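Local coordinates for phosphate ABC transporter, phosphate-binding protein (Clostridium perfringens, PDB 4Q8R) that probably binds phosphate with high affinity outside the membrane and hands it to an ABC-type phosphate transporter, at residues A[5-18]-A[47-59]. Numbering follows the deposited sequence.
Sequences SVSISGSTSVGPVM and NAMEGVSEIGMAS. With PO4 (phosphate ion), chain B.
Met57 lies across strand 6-10 and packs against the start of helix 15-28, the tightly packed part of the contact. Its CG sits between the backbone N and the carbonyl carbon (chi1 62°). This carries Met57 SD over to Val14 CG1 (3.8 Å), with Met18 CG and Ile8 CG2 close by. The extended chain then brings Met57 CE near Ser11 O and Gly10 N. Met57 and Val14 run past each other in opposite directions. Ile36 of strand 34-38, which flanks strand 6-10, also touches Met57, and Phe224 touches Ile8 and Met18. Strands 6-10 and 55-58 are parallel neighbours in the sheet core of a periplasmic-binding-protein domain. Ile55 N donates to Ser7 O, Ser9 N to Ile55 O, Met57 N to Ser9 O (2.8 Å) and Ser11 N to Met57 O. Ile8 and Ile55 point side by side from one sheet face. On the other, buried Ser9 OG is gripped twice. Asn47 ND2 donates to Ser9 OG over 3.0 Å, the oxygen lying almost exactly in the Asn47 amide plane, with an N-H...O angle of 171°. Ser53 OG and Ser9 OG share a hydrogen bond of 2.6 Å.

The end at Ser5 is looser and wetter. Two waters link Ser5 O to Glu54 OE2; one also accepts from Ser7 N. Glu54 OE1 turns to Thr218. Ser7 OG still takes the backbone N of Glu54 at 3.0 Å.

At the opposite end, loops after the strands hold a phosphate ion, as in other phosphate-binding proteins of this superfamily. O4 receives the hydroxyls of Ser11, Ser13 and Ser59 and Ser13 N. Thr12 gives its N and OG1 to O2. Ser11 OG also accepts from Val14 N, an ST motif. Arg125 and Ser129 help complete the site. Neutral donors from both segments converge on the anion, so its charge is probably offset by hydrogen bonds as well as by arginine.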
ATOM      1  N   SER A   5     -19.154   6.679  14.939  1.00 58.05           N
ATOM      2  CA  SER A   5     -20.293   6.012  14.349  1.00 42.49           C
ATOM      3  C   SER A   5     -20.020   5.192  13.113  1.00 33.79           C
ATOM      4  O   SER A   5     -20.730   4.248  12.933  1.00 41.60           O
ATOM      5  CB  SER A   5     -21.584   6.874  14.195  1.00 37.23           C
ATOM      6  OG  SER A   5     -21.477   8.323  13.712  1.00 45.35           O
ATOM      7  N   VAL A   6     -18.992   5.473  12.286  1.00 28.58           N
ATOM      8  CA  VAL A   6     -18.643   4.596  11.190  1.00 30.20           C
ATOM      9  C   VAL A   6     -17.257   3.971  11.453  1.00 30.66           C
ATOM     10  O   VAL A   6     -16.269   4.670  11.519  1.00 28.13           O
ATOM     11  CB  VAL A   6     -18.613   5.289   9.802  1.00 28.49           C
ATOM     12  CG1 VAL A   6     -18.304   4.265   8.682  1.00 31.34           C
ATOM     13  CG2 VAL A   6     -19.946   5.938   9.466  1.00 32.09           C
ATOM     14  N   SER A   7     -17.222   2.661  11.655  1.00 26.91           N
ATOM     15  CA  SER A   7     -15.990   1.972  11.932  1.00 26.27           C
ATOM     16  C   SER A   7     -15.327   1.436  10.674  1.00 25.56           C
ATOM     17  O   SER A   7     -15.923   0.717   9.874  1.00 28.25           O
ATOM     18  CB  SER A   7     -16.250   0.858  12.934  1.00 33.20           C
ATOM     19  OG  SER A   7     -17.119  -0.064  12.334  1.00 35.56           O
ATOM     20  N   ILE A   8     -14.058   1.798  10.491  1.00 24.68           N
ATOM     21  CA  ILE A   8     -13.303   1.386   9.340  1.00 23.54           C
ATOM     22  C   ILE A   8     -11.965   0.813   9.788  1.00 23.07           C
ATOM     23  O   ILE A   8     -11.306   1.403  10.628  1.00 25.03           O
ATOM     24  CB  ILE A   8     -13.016   2.606   8.388  1.00 24.53           C
ATOM     25  CG1 ILE A   8     -14.312   3.365   8.058  1.00 26.87           C
ATOM     26  CG2 ILE A   8     -12.260   2.187   7.150  1.00 27.10           C
ATOM     27  CD1 ILE A   8     -14.089   4.533   7.139  1.00 28.04           C
ATOM     28  N   SER A   9     -11.578  -0.322   9.257  1.00 22.79           N
ATOM     29  CA  SER A   9     -10.257  -0.874   9.564  1.00 21.09           C
ATOM     30  C   SER A   9      -9.637  -1.493   8.360  1.00 20.62           C
ATOM     31  O   SER A   9     -10.306  -1.908   7.407  1.00 20.98           O
ATOM     32  CB  SER A   9     -10.371  -1.896  10.719  1.00 22.02           C
ATOM     33  OG  SER A   9     -11.024  -3.072  10.349  1.00 22.96           O
ATOM     34  N   GLY A  10      -8.288  -1.578   8.393  1.00 19.40           N
ATOM     35  CA  GLY A  10      -7.550  -2.305   7.416  1.00 20.12           C
ATOM     36  C   GLY A  10      -6.236  -1.665   7.008  1.00 20.42           C
ATOM     37  O   GLY A  10      -5.462  -1.209   7.880  1.00 19.97           O
ATOM     38  N   SER A  11      -6.024  -1.620   5.721  1.00 20.10           N
ATOM     39  CA  SER A  11      -4.769  -1.259   5.086  1.00 20.39           C
ATOM     40  C   SER A  11      -4.039  -0.079   5.740  1.00 20.88           C
ATOM     41  O   SER A  11      -4.628   1.022   5.879  1.00 20.87           O
ATOM     42  CB  SER A  11      -5.079  -0.913   3.633  1.00 20.82           C
ATOM     43  OG  SER A  11      -4.021  -0.291   2.947  1.00 20.35           O
ATOM     44  N   THR A  12      -2.745  -0.257   6.001  1.00 18.50           N
ATOM     45  CA  THR A  12      -1.900   0.823   6.400  1.00 20.99           C
ATOM     46  C   THR A  12      -1.621   1.772   5.219  1.00 19.38           C
ATOM     47  O   THR A  12      -1.376   2.967   5.445  1.00 20.85           O
ATOM     48  CB  THR A  12      -0.578   0.365   7.063  1.00 18.96           C
ATOM     49  OG1 THR A  12       0.265  -0.285   6.121  1.00 19.78           O
ATOM     50  CG2 THR A  12      -0.871  -0.535   8.241  1.00 18.70           C
ATOM     51  N   SER A  13      -1.622   1.263   3.995  1.00 20.23           N
ATOM     52  CA  SER A  13      -1.348   2.089   2.818  1.00 19.56           C
ATOM     53  C   SER A  13      -2.481   3.115   2.657  1.00 23.01           C
ATOM     54  O   SER A  13      -2.216   4.262   2.287  1.00 24.23           O
ATOM     55  CB  SER A  13      -1.288   1.247   1.559  1.00 20.89           C
ATOM     56  OG  SER A  13      -0.304   0.224   1.630  1.00 20.80           O
ATOM     57  N   VAL A  14      -3.699   2.681   2.969  1.00 22.16           N
ATOM     58  CA  VAL A  14      -4.885   3.551   2.824  1.00 24.49           C
ATOM     59  C   VAL A  14      -5.040   4.494   3.973  1.00 24.49           C
ATOM     60  O   VAL A  14      -5.754   5.495   3.833  1.00 23.55           O
ATOM     61  CB  VAL A  14      -6.201   2.686   2.628  1.00 22.87           C
ATOM     62  CG1 VAL A  14      -7.447   3.539   2.321  1.00 25.72           C
ATOM     63  CG2 VAL A  14      -6.039   1.749   1.463  1.00 26.04           C
ATOM     64  N   GLY A  15      -4.393   4.260   5.110  1.00 28.76           N
ATOM     65  CA  GLY A  15      -4.599   5.056   6.312  1.00 30.31           C
ATOM     66  C   GLY A  15      -4.438   6.586   6.123  1.00 29.27           C
ATOM     67  O   GLY A  15      -5.333   7.329   6.538  1.00 30.04           O
ATOM     68  N   PRO A  16      -3.337   7.057   5.461  1.00 28.87           N
ATOM     69  CA  PRO A  16      -3.155   8.506   5.373  1.00 29.93           C
ATOM     70  C   PRO A  16      -4.324   9.137   4.605  1.00 27.18           C
ATOM     71  O   PRO A  16      -4.904  10.134   5.074  1.00 31.82           O
ATOM     72  CB  PRO A  16      -1.838   8.643   4.609  1.00 30.74           C
ATOM     73  CG  PRO A  16      -1.036   7.453   5.179  1.00 33.29           C
ATOM     74  CD  PRO A  16      -2.069   6.346   5.187  1.00 31.79           C
ATOM     75  N   VAL A  17      -4.716   8.548   3.483  1.00 27.67           N
ATOM     76  CA  VAL A  17      -5.832   9.150   2.710  1.00 27.80           C
ATOM     77  C   VAL A  17      -7.168   9.036   3.392  1.00 27.34           C
ATOM     78  O   VAL A  17      -7.983   9.971   3.352  1.00 28.53           O
ATOM     79  CB  VAL A  17      -5.873   8.656   1.247  1.00 25.72           C
ATOM     80  CG1 VAL A  17      -6.336   7.214   1.067  1.00 26.11           C
ATOM     81  CG2 VAL A  17      -6.747   9.585   0.383  1.00 27.40           C
ATOM     82  N   MET A  18      -7.439   7.905   4.026  1.00 26.55           N
ATOM     83  CA  MET A  18      -8.654   7.790   4.755  1.00 25.29           C
ATOM     84  C   MET A  18      -8.785   8.794   5.889  1.00 28.10           C
ATOM     85  O   MET A  18      -9.901   9.379   6.123  1.00 27.88           O
ATOM     86  CB  MET A  18      -8.780   6.343   5.338  1.00 24.19           C
ATOM     87  CG  MET A  18     -10.230   6.001   5.745  1.00 29.84           C
ATOM     88  SD  MET A  18     -11.409   5.981   4.353  1.00 33.66           S
ATOM     89  CE  MET A  18     -10.816   4.727   3.315  1.00 34.36           C
ATOM     90  N   ASN A  47     -12.386  -8.174   9.227  1.00 24.04           N
ATOM     91  CA  ASN A  47     -13.292  -7.424  10.087  1.00 26.86           C
ATOM     92  C   ASN A  47     -14.598  -7.028   9.359  1.00 26.52           C
ATOM     93  O   ASN A  47     -15.712  -7.087   9.939  1.00 26.04           O
ATOM     94  CB  ASN A  47     -12.640  -6.176  10.638  1.00 23.60           C
ATOM     95  CG  ASN A  47     -11.711  -6.455  11.794  1.00 24.92           C
ATOM     96  OD1 ASN A  47     -11.779  -7.529  12.425  1.00 29.50           O
ATOM     97  ND2 ASN A  47     -10.861  -5.475  12.120  1.00 25.94           N
ATOM     98  N   ALA A  48     -14.496  -6.682   8.088  1.00 25.82           N
ATOM     99  CA  ALA A  48     -15.699  -6.425   7.293  1.00 27.10           C
ATOM    100  C   ALA A  48     -16.531  -7.699   7.057  1.00 31.65           C
ATOM    101  O   ALA A  48     -17.751  -7.639   7.163  1.00 31.49           O
ATOM    102  CB  ALA A  48     -15.348  -5.742   5.973  1.00 28.12           C
ATOM    103  N   MET A  49     -15.894  -8.838   6.791  1.00 26.32           N
ATOM    104  CA  MET A  49     -16.597 -10.100   6.601  1.00 29.74           C
ATOM    105  C   MET A  49     -17.331 -10.472   7.889  1.00 31.81           C
ATOM    106  O   MET A  49     -18.412 -11.050   7.862  1.00 38.33           O
ATOM    107  CB  MET A  49     -15.606 -11.237   6.296  1.00 32.11           C
ATOM    108  CG  MET A  49     -14.937 -11.156   4.924  1.00 34.92           C
ATOM    109  SD  MET A  49     -13.495 -12.220   4.826  1.00 33.26           S
ATOM    110  CE  MET A  49     -14.320 -13.836   4.858  1.00 36.94           C
ATOM    111  N   GLU A  50     -16.757 -10.167   9.045  1.00 32.63           N
ATOM    112  CA  GLU A  50     -17.314 -10.607  10.316  1.00 34.43           C
ATOM    113  C   GLU A  50     -18.209  -9.597  10.949  1.00 33.49           C
ATOM    114  O   GLU A  50     -18.835  -9.903  11.956  1.00 38.60           O
ATOM    115  CB  GLU A  50     -16.167 -11.018  11.302  1.00 37.07           C
ATOM    116  CG  GLU A  50     -15.361 -12.204  10.783  1.00 44.89           C
ATOM    117  CD  GLU A  50     -14.338 -12.786  11.771  1.00 59.73           C
ATOM    118  OE1 GLU A  50     -13.807 -12.074  12.662  1.00 66.49           O
ATOM    119  OE2 GLU A  50     -14.046 -13.997  11.649  1.00 83.70           O
ATOM    120  N   GLY A  51     -18.363  -8.411  10.370  1.00 33.01           N
ATOM    121  CA  GLY A  51     -19.236  -7.411  10.977  1.00 33.21           C
ATOM    122  C   GLY A  51     -18.595  -6.628  12.106  1.00 32.35           C
ATOM    123  O   GLY A  51     -19.270  -5.851  12.808  1.00 36.58           O
ATOM    124  N   VAL A  52     -17.272  -6.763  12.250  1.00 33.58           N
ATOM    125  CA  VAL A  52     -16.540  -6.032  13.275  1.00 31.03           C
ATOM    126  C   VAL A  52     -16.312  -4.601  12.832  1.00 28.25           C
ATOM    127  O   VAL A  52     -16.351  -3.692  13.646  1.00 32.16           O
ATOM    128  CB  VAL A  52     -15.196  -6.708  13.540  1.00 31.27           C
ATOM    129  CG1 VAL A  52     -14.316  -5.829  14.395  1.00 32.55           C
ATOM    130  CG2 VAL A  52     -15.481  -8.059  14.203  1.00 34.83           C
ATOM    131  N   SER A  53     -16.066  -4.430  11.548  1.00 29.33           N
ATOM    132  CA  SER A  53     -16.014  -3.085  10.957  1.00 27.60           C
ATOM    133  C   SER A  53     -17.108  -2.915   9.923  1.00 28.14           C
ATOM    134  O   SER A  53     -17.436  -3.852   9.193  1.00 29.75           O
ATOM    135  CB  SER A  53     -14.681  -2.858  10.243  1.00 26.89           C
ATOM    136  OG  SER A  53     -13.556  -2.906  11.110  1.00 26.60           O
ATOM    137  N   GLU A  54     -17.633  -1.693   9.841  1.00 28.62           N
ATOM    138  CA  GLU A  54     -18.605  -1.340   8.813  1.00 28.40           C
ATOM    139  C   GLU A  54     -17.989  -1.294   7.435  1.00 28.67           C
ATOM    140  O   GLU A  54     -18.622  -1.672   6.434  1.00 28.78           O
ATOM    141  CB  GLU A  54     -19.276  -0.005   9.177  1.00 27.51           C
ATOM    142  CG  GLU A  54     -20.377   0.389   8.216  1.00 32.00           C
ATOM    143  CD  GLU A  54     -21.128   1.619   8.654  1.00 34.12           C
ATOM    144  OE1 GLU A  54     -21.802   2.188   7.782  1.00 34.44           O
ATOM    145  OE2 GLU A  54     -21.053   2.019   9.839  1.00 36.95           O
ATOM    146  N   ILE A  55     -16.767  -0.768   7.368  1.00 26.47           N
ATOM    147  CA  ILE A  55     -16.016  -0.741   6.139  1.00 23.77           C
ATOM    148  C   ILE A  55     -14.610  -1.299   6.352  1.00 22.53           C
ATOM    149  O   ILE A  55     -13.985  -0.924   7.320  1.00 25.02           O
ATOM    150  CB  ILE A  55     -15.910   0.671   5.565  1.00 24.36           C
ATOM    151  CG1 ILE A  55     -17.308   1.246   5.290  1.00 27.47           C
ATOM    152  CG2 ILE A  55     -15.057   0.700   4.286  1.00 27.97           C
ATOM    153  CD1 ILE A  55     -17.365   2.773   5.056  1.00 31.29           C
ATOM    154  N   GLY A  56     -14.165  -2.201   5.485  1.00 23.75           N
ATOM    155  CA  GLY A  56     -12.752  -2.622   5.426  1.00 23.54           C
ATOM    156  C   GLY A  56     -12.020  -1.819   4.352  1.00 24.35           C
ATOM    157  O   GLY A  56     -12.560  -1.540   3.291  1.00 27.37           O
ATOM    158  N   MET A  57     -10.789  -1.430   4.643  1.00 22.67           N
ATOM    159  CA  MET A  57      -9.943  -0.861   3.663  1.00 23.15           C
ATOM    160  C   MET A  57      -8.875  -1.831   3.250  1.00 21.83           C
ATOM    161  O   MET A  57      -8.179  -2.420   4.128  1.00 22.85           O
ATOM    162  CB  MET A  57      -9.480   0.531   4.041  1.00 28.96           C
ATOM    163  CG  MET A  57      -8.680   0.725   5.243  1.00 35.03           C
ATOM    164  SD  MET A  57      -8.568   2.468   5.839  1.00 28.60           S
ATOM    165  CE  MET A  57      -7.563   1.951   7.296  1.00 27.96           C
ATOM    166  N   ALA A  58      -8.755  -2.014   1.941  1.00 23.68           N
ATOM    167  CA  ALA A  58      -7.767  -2.954   1.373  1.00 23.56           C
ATOM    168  C   ALA A  58      -6.932  -2.291   0.286  1.00 24.57           C
ATOM    169  O   ALA A  58      -7.439  -1.420  -0.507  1.00 24.50           O
ATOM    170  CB  ALA A  58      -8.461  -4.113   0.816  1.00 25.89           C
ATOM    171  N   SER A  59      -5.692  -2.715   0.199  1.00 22.87           N
ATOM    172  CA  SER A  59      -4.755  -2.224  -0.830  1.00 24.54           C
ATOM    173  C   SER A  59      -4.368  -3.361  -1.778  1.00 25.82           C
ATOM    174  O   SER A  59      -3.299  -3.366  -2.441  1.00 25.82           O
ATOM    175  CB  SER A  59      -3.550  -1.620  -0.168  1.00 21.66           C
ATOM    176  OG  SER A  59      -2.807  -2.593   0.538  1.00 19.52           O
TER
HETATM  177  P   PO4 B 301      -1.299  -2.787   3.748  1.00 18.74           P
HETATM  178  O1  PO4 B 301      -2.385  -3.873   3.695  1.00 19.76           O
HETATM  179  O2  PO4 B 301      -1.067  -2.309   5.166  1.00 18.95           O
HETATM  180  O3  PO4 B 301      -0.042  -3.265   3.034  1.00 17.99           O
HETATM  181  O4  PO4 B 301      -1.815  -1.588   2.884  1.00 19.61           O
HETATM  182  O   HOH W   1     -19.849   1.306  12.258  1.00 39.50           O
HETATM  183  O   HOH W   2     -22.636   3.617  11.428  1.00 46.48           O